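Local coordinates for Non-structural protein 3 (Porcine deltacoronavirus, PDB 6LN0) that joins a macro domain, probably able to bind ADP-ribose, to a papain-like peptidase domain that probably processes the viral polyprotein, at residues 119-124 / 132-137; 109-114 / 144-149. All blocks are in the same frame, centred on the assembly; numbering follows the deposited sequence.

Contact 1 of 2, residues 119-124 / 132-137; sequences IPILGA and VHSLDA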
loop_
_atom_site.group_PDB
_atom_site.type_symbol
_atom_site.label_atom_id
_atom_site.label_comp_id
_atom_site.label_asym_id
_atom_site.label_seq_id
_atom_site.Cartn_x
_atom_site.Cartn_y
_atom_site.Cartn_z
ATOM N N ILE A 119 -11.884 25.079 -25.746
ATOM C CA ILE A 119 -13.124 25.330 -25.024
ATOM C C ILE A 119 -12.892 26.347 -23.911
ATOM O O ILE A 119 -12.159 26.070 -22.949
ATOM C CB ILE A 119 -13.716 24.023 -24.467
ATOM C CG1 ILE A 119 -13.660 22.913 -25.515
ATOM C CG2 ILE A 119 -15.148 24.220 -24.033
ATOM C CD1 ILE A 119 -14.598 21.757 -25.233
ATOM N N PRO A 120 -13.455 27.547 -24.024
ATOM C CA PRO A 120 -13.656 28.377 -22.831
ATOM C C PRO A 120 -14.513 27.621 -21.828
ATOM O O PRO A 120 -15.575 27.095 -22.174
ATOM C CB PRO A 120 -14.386 29.612 -23.377
ATOM C CG PRO A 120 -14.873 29.205 -24.774
ATOM C CD PRO A 120 -13.837 28.253 -25.258
ATOM N N ILE A 121 -14.046 27.567 -20.578
ATOM C CA ILE A 121 -14.809 26.878 -19.544
ATOM C C ILE A 121 -16.206 27.469 -19.487
ATOM O O ILE A 121 -16.380 28.696 -19.487
ATOM C CB ILE A 121 -14.092 26.981 -18.192
ATOM C CG1 ILE A 121 -12.749 26.269 -18.273
ATOM C CG2 ILE A 121 -14.944 26.392 -17.085
ATOM C CD1 ILE A 121 -11.786 26.747 -17.254
ATOM N N LEU A 122 -17.213 26.597 -19.501
ATOM C CA LEU A 122 -18.596 27.038 -19.575
ATOM C C LEU A 122 -19.044 27.576 -18.226
ATOM O O LEU A 122 -18.556 27.155 -17.175
ATOM C CB LEU A 122 -19.512 25.890 -20.014
ATOM C CG LEU A 122 -19.156 25.055 -21.253
ATOM C CD1 LEU A 122 -20.337 24.166 -21.641
ATOM C CD2 LEU A 122 -18.718 25.932 -22.447
ATOM N N GLY A 123 -19.975 28.522 -18.259
ATOM C CA GLY A 123 -20.494 29.077 -17.026
ATOM C C GLY A 123 -19.642 30.152 -16.397
ATOM O O GLY A 123 -19.606 30.263 -15.165
ATOM N N ALA A 124 -18.939 30.945 -17.199
ATOM C CA ALA A 124 -18.335 32.162 -16.685
ATOM C C ALA A 124 -19.375 33.288 -16.662
ATOM O O ALA A 124 -20.474 33.175 -17.215
ATOM C CB ALA A 124 -17.111 32.553 -17.514
ATOM N N VAL A 132 -15.858 24.611 -10.570
ATOM C CA VAL A 132 -15.477 23.245 -10.240
ATOM C C VAL A 132 -16.500 22.260 -10.797
ATOM O O VAL A 132 -16.145 21.144 -11.187
ATOM C CB VAL A 132 -15.268 23.089 -8.720
ATOM C CG1 VAL A 132 -16.581 23.072 -7.970
ATOM C CG2 VAL A 132 -14.465 21.821 -8.424
ATOM N N HIS A 133 -17.766 22.657 -10.890
ATOM C CA HIS A 133 -18.757 21.804 -11.544
ATOM C C HIS A 133 -18.519 21.725 -13.041
ATOM O O HIS A 133 -18.614 20.637 -13.637
ATOM C CB HIS A 133 -20.180 22.309 -11.250
ATOM C CG HIS A 133 -20.459 22.497 -9.792
ATOM N ND1 HIS A 133 -21.676 22.945 -9.321
ATOM C CD2 HIS A 133 -19.680 22.292 -8.702
ATOM C CE1 HIS A 133 -21.631 23.020 -8.005
ATOM N NE2 HIS A 133 -20.431 22.636 -7.605
ATOM N N SER A 134 -18.225 22.873 -13.668
ATOM C CA SER A 134 -17.913 22.873 -15.091
ATOM C C SER A 134 -16.707 22.001 -15.400
ATOM O O SER A 134 -16.754 21.162 -16.310
ATOM C CB SER A 134 -17.681 24.293 -15.605
ATOM O OG SER A 134 -18.888 24.826 -16.124
ATOM N N LEU A 135 -15.601 22.205 -14.682
ATOM C CA LEU A 135 -14.443 21.360 -14.928
ATOM C C LEU A 135 -14.755 19.899 -14.629
ATOM O O LEU A 135 -14.177 18.997 -15.253
ATOM C CB LEU A 135 -13.252 21.844 -14.110
ATOM C CG LEU A 135 -12.480 23.000 -14.754
ATOM C CD1 LEU A 135 -11.112 23.116 -14.154
ATOM C CD2 LEU A 135 -12.354 22.850 -16.264
ATOM N N ASP A 136 -15.691 19.647 -13.710
ATOM C CA ASP A 136 -16.058 18.278 -13.366
ATOM C C ASP A 136 -17.014 17.687 -14.396
ATOM O O ASP A 136 -16.853 16.529 -14.813
ATOM C CB ASP A 136 -16.673 18.226 -11.959
ATOM C CG ASP A 136 -17.018 16.805 -11.514
ATOM O OD1 ASP A 136 -16.117 15.921 -11.542
ATOM O OD2 ASP A 136 -18.202 16.585 -11.146
ATOM N N ALA A 137 -18.029 18.465 -14.804
ATOM C CA ALA A 137 -18.888 18.033 -15.902
ATOM C C ALA A 137 -18.053 17.646 -17.112
ATOM O O ALA A 137 -18.350 16.660 -17.794
ATOM C CB ALA A 137 -19.882 19.133 -16.268
#

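Contact 2 of 2, residues 109-114 / 144-149; sequences SILTEP and SDIGRV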
loop_
_atom_site.group_PDB
_atom_site.type_symbol
_atom_site.label_atom_id
_atom_site.label_comp_id
_atom_site.label_asym_id
_atom_site.label_seq_id
_atom_site.Cartn_x
_atom_site.Cartn_y
_atom_site.Cartn_z
ATOM N N SER A 109 -22.583 17.501 -25.623
ATOM C CA SER A 109 -23.020 18.120 -26.855
ATOM C C SER A 109 -21.856 18.595 -27.716
ATOM O O SER A 109 -22.009 18.704 -28.936
ATOM C CB SER A 109 -23.958 19.269 -26.491
ATOM O OG SER A 109 -24.117 20.160 -27.563
ATOM N N ILE A 110 -20.697 18.839 -27.115
ATOM C CA ILE A 110 -19.560 19.415 -27.819
ATOM C C ILE A 110 -18.631 18.337 -28.354
ATOM O O ILE A 110 -18.197 18.386 -29.509
ATOM C CB ILE A 110 -18.805 20.371 -26.866
ATOM C CG1 ILE A 110 -19.588 21.662 -26.649
ATOM C CG2 ILE A 110 -17.365 20.629 -27.350
ATOM C CD1 ILE A 110 -19.053 22.495 -25.517
ATOM N N LEU A 111 -18.286 17.371 -27.503
ATOM C CA LEU A 111 -17.160 16.471 -27.747
ATOM C C LEU A 111 -17.713 15.185 -28.348
ATOM O O LEU A 111 -17.976 14.204 -27.649
ATOM C CB LEU A 111 -16.383 16.226 -26.465
ATOM C CG LEU A 111 -15.869 17.520 -25.834
ATOM C CD1 LEU A 111 -16.011 17.493 -24.325
ATOM C CD2 LEU A 111 -14.425 17.787 -26.252
ATOM N N THR A 112 -17.905 15.208 -29.665
ATOM C CA THR A 112 -18.594 14.144 -30.371
ATOM C C THR A 112 -17.778 13.544 -31.499
ATOM O O THR A 112 -18.085 12.430 -31.932
ATOM C CB THR A 112 -19.918 14.664 -30.950
ATOM O OG1 THR A 112 -19.642 15.649 -31.958
ATOM C CG2 THR A 112 -20.756 15.284 -29.854
ATOM N N GLU A 113 -16.755 14.234 -31.973
ATOM C CA GLU A 113 -15.997 13.866 -33.155
ATOM C C GLU A 113 -14.517 13.942 -32.829
ATOM O O GLU A 113 -14.118 14.649 -31.902
ATOM C CB GLU A 113 -16.329 14.806 -34.324
ATOM C CG GLU A 113 -17.808 15.074 -34.506
ATOM C CD GLU A 113 -18.536 13.887 -35.112
ATOM O OE1 GLU A 113 -19.625 13.518 -34.597
ATOM O OE2 GLU A 113 -18.009 13.325 -36.106
ATOM N N PRO A 114 -13.685 13.222 -33.542
ATOM C CA PRO A 114 -12.257 13.247 -33.197
ATOM C C PRO A 114 -11.543 14.429 -33.840
ATOM O O PRO A 114 -11.010 14.352 -34.951
ATOM C CB PRO A 114 -11.758 11.887 -33.695
ATOM C CG PRO A 114 -12.687 11.557 -34.812
ATOM C CD PRO A 114 -14.005 12.199 -34.553
ATOM N N SER A 144 -12.307 9.160 -24.107
ATOM C CA SER A 144 -10.941 8.732 -23.808
ATOM C C SER A 144 -10.014 8.724 -25.020
ATOM O O SER A 144 -8.792 8.646 -24.846
ATOM C CB SER A 144 -10.958 7.336 -23.177
ATOM O OG SER A 144 -11.879 6.479 -23.834
ATOM N N ASP A 145 -10.547 8.853 -26.234
ATOM C CA ASP A 145 -9.752 8.681 -27.445
ATOM C C ASP A 145 -9.718 9.935 -28.314
ATOM O O ASP A 145 -9.390 9.850 -29.500
ATOM C CB ASP A 145 -10.285 7.498 -28.253
ATOM C CG ASP A 145 -11.759 7.639 -28.594
ATOM O OD1 ASP A 145 -12.493 8.306 -27.830
ATOM O OD2 ASP A 145 -12.188 7.075 -29.626
ATOM N N ILE A 146 -10.020 11.100 -27.751
ATOM C CA ILE A 146 -10.201 12.316 -28.534
ATOM C C ILE A 146 -8.995 13.231 -28.317
ATOM O O ILE A 146 -9.129 14.391 -27.911
ATOM C CB ILE A 146 -11.556 12.961 -28.164
ATOM C CG1 ILE A 146 -11.792 14.331 -28.790
ATOM C CG2 ILE A 146 -11.744 13.038 -26.656
ATOM C CD1 ILE A 146 -13.106 14.911 -28.363
ATOM N N GLY A 147 -7.799 12.684 -28.551
ATOM C CA GLY A 147 -6.534 13.402 -28.617
ATOM C C GLY A 147 -6.335 14.641 -27.773
ATOM O O GLY A 147 -6.755 14.705 -26.615
ATOM N N ARG A 148 -5.683 15.640 -28.357
ATOM C CA ARG A 148 -5.369 16.870 -27.642
ATOM C C ARG A 148 -6.613 17.756 -27.504
ATOM O O ARG A 148 -7.359 17.952 -28.472
ATOM C CB ARG A 148 -4.254 17.604 -28.377
ATOM C CG ARG A 148 -3.952 18.970 -27.836
ATOM C CD ARG A 148 -3.238 19.832 -28.883
ATOM N NE ARG A 148 -2.913 21.144 -28.334
ATOM C CZ ARG A 148 -2.982 22.296 -28.999
ATOM N NH1 ARG A 148 -2.663 23.422 -28.377
ATOM N NH2 ARG A 148 -3.354 22.333 -30.275
ATOM N N VAL A 149 -6.845 18.273 -26.291
ATOM C CA VAL A 149 -7.985 19.144 -25.982
ATOM C C VAL A 149 -7.506 20.339 -25.166
ATOM O O VAL A 149 -6.693 20.189 -24.250
ATOM C CB VAL A 149 -9.100 18.408 -25.207
ATOM C CG1 VAL A 149 -10.269 19.343 -24.981
ATOM C CG2 VAL A 149 -9.544 17.181 -25.959
#

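Contact 1 of 2, residues 119-124 / 132-137
I121 and L122 meet S134 and L135 where strand 117-120 gives way to a loop in a beta-alpha-beta unit of the macro domain, whose helix 131-141 leads on to strand 146-152. The case illustrates how such a helix can be pinned to the end of its preceding strand by one polar bond beside a small apolar patch. The apolar part belongs to I121. Its CG1 branch, beside the backbone N (chi1 -63°), lies 4.0 Å from L135 CD2, and the two side chains cross obliquely. The CG2 branch points to the helix too, 3.8 Å from S134 CB. Beyond L135, W162 and L165 of helix 158-165 continue the apolar packing. The polar part centres on L122, both of whose backbone polar atoms are bonded: Y107 OH hydrogen-bonds to its N, while the buried S134 hydroxyl donates to its O. The loop that follows this strand contacts the phosphates of ADP-ribose in related macro domains, so these bonds are consistent with a fixed start for that loop. S134 OG lies 2.6 Å from L122 O, at a C=O...OG angle of 127°, with the donor raised 48° out of the carbonyl plane.

Contact 2 of 2, residues 109-114 / 144-149
L111 and I146 meet through their methyl ends in the macro domain, where the turn leaving helix 99-110 passes the first residue of strand 146-152, a parallel member of the central six-stranded sheet. The pair exemplifies how a helix-to-strand connection can pack on the end of a nearby strand through one extended isoleucine, with aromatic side chains around it. On the tight side, I146 CD1 approaches L111 CD2 to 3.8 Å and L111 CB to 4.0 Å, the two side chains crossing at about a right angle. I146 gets there by being fully stretched: CG1 stands opposite the backbone N (chi1 173°) and chi2 is -179°, which carries CD1 across to the turn. L111, at the centre of an inverse gamma turn, aims its CB at the strand. Y117 touches both side chains, and F138 of helix 131-141 packs on L111 and on V149, so L111 and I146 are buried among apolar and aromatic side chains.

The other side is looser. P114 brings its side chain no nearer than CB, 5.2 Å from D145 O, and the side chains of T112 and E113 set off away from the strand segment, joined by a weak hydrogen bond of 3.4 Å between T112 OG1 and E113 OE1. T112 and D145 are exposed, so this side faces solvent. Between the two regimes lies the E113 carbonyl. Its oxygen accepts a hydrogen bond from Y117 OH and borders the isoleucine chain without a polar partner across the contact, 3.7 Å from I146 CD1 and 3.9 Å from I146 CG1.

Overall arrangement
Contacts 1 and 2 lie in the same macro domain, their centres about 16 Å apart, and illustrate nesting along a chain: the order is 109-114, 119-124, 132-137, 144-149, so contact 1 sits inside the loop that contact 2 closes. Helix 99-110 runs into strand 117-120, and helix 131-141 into strand 146-152; the two strands are parallel neighbours in one six-stranded sheet. The contacts also touch directly, I119 CD1 packing 3.7 Å from I110 CG2 and 4.1 Å from L111 CD2. Apolar contacts thus join the end of helix 99-110 to strand 117-120, within a domain that lies far from the zinc-binding cysteines C334, C335, C360 and C363.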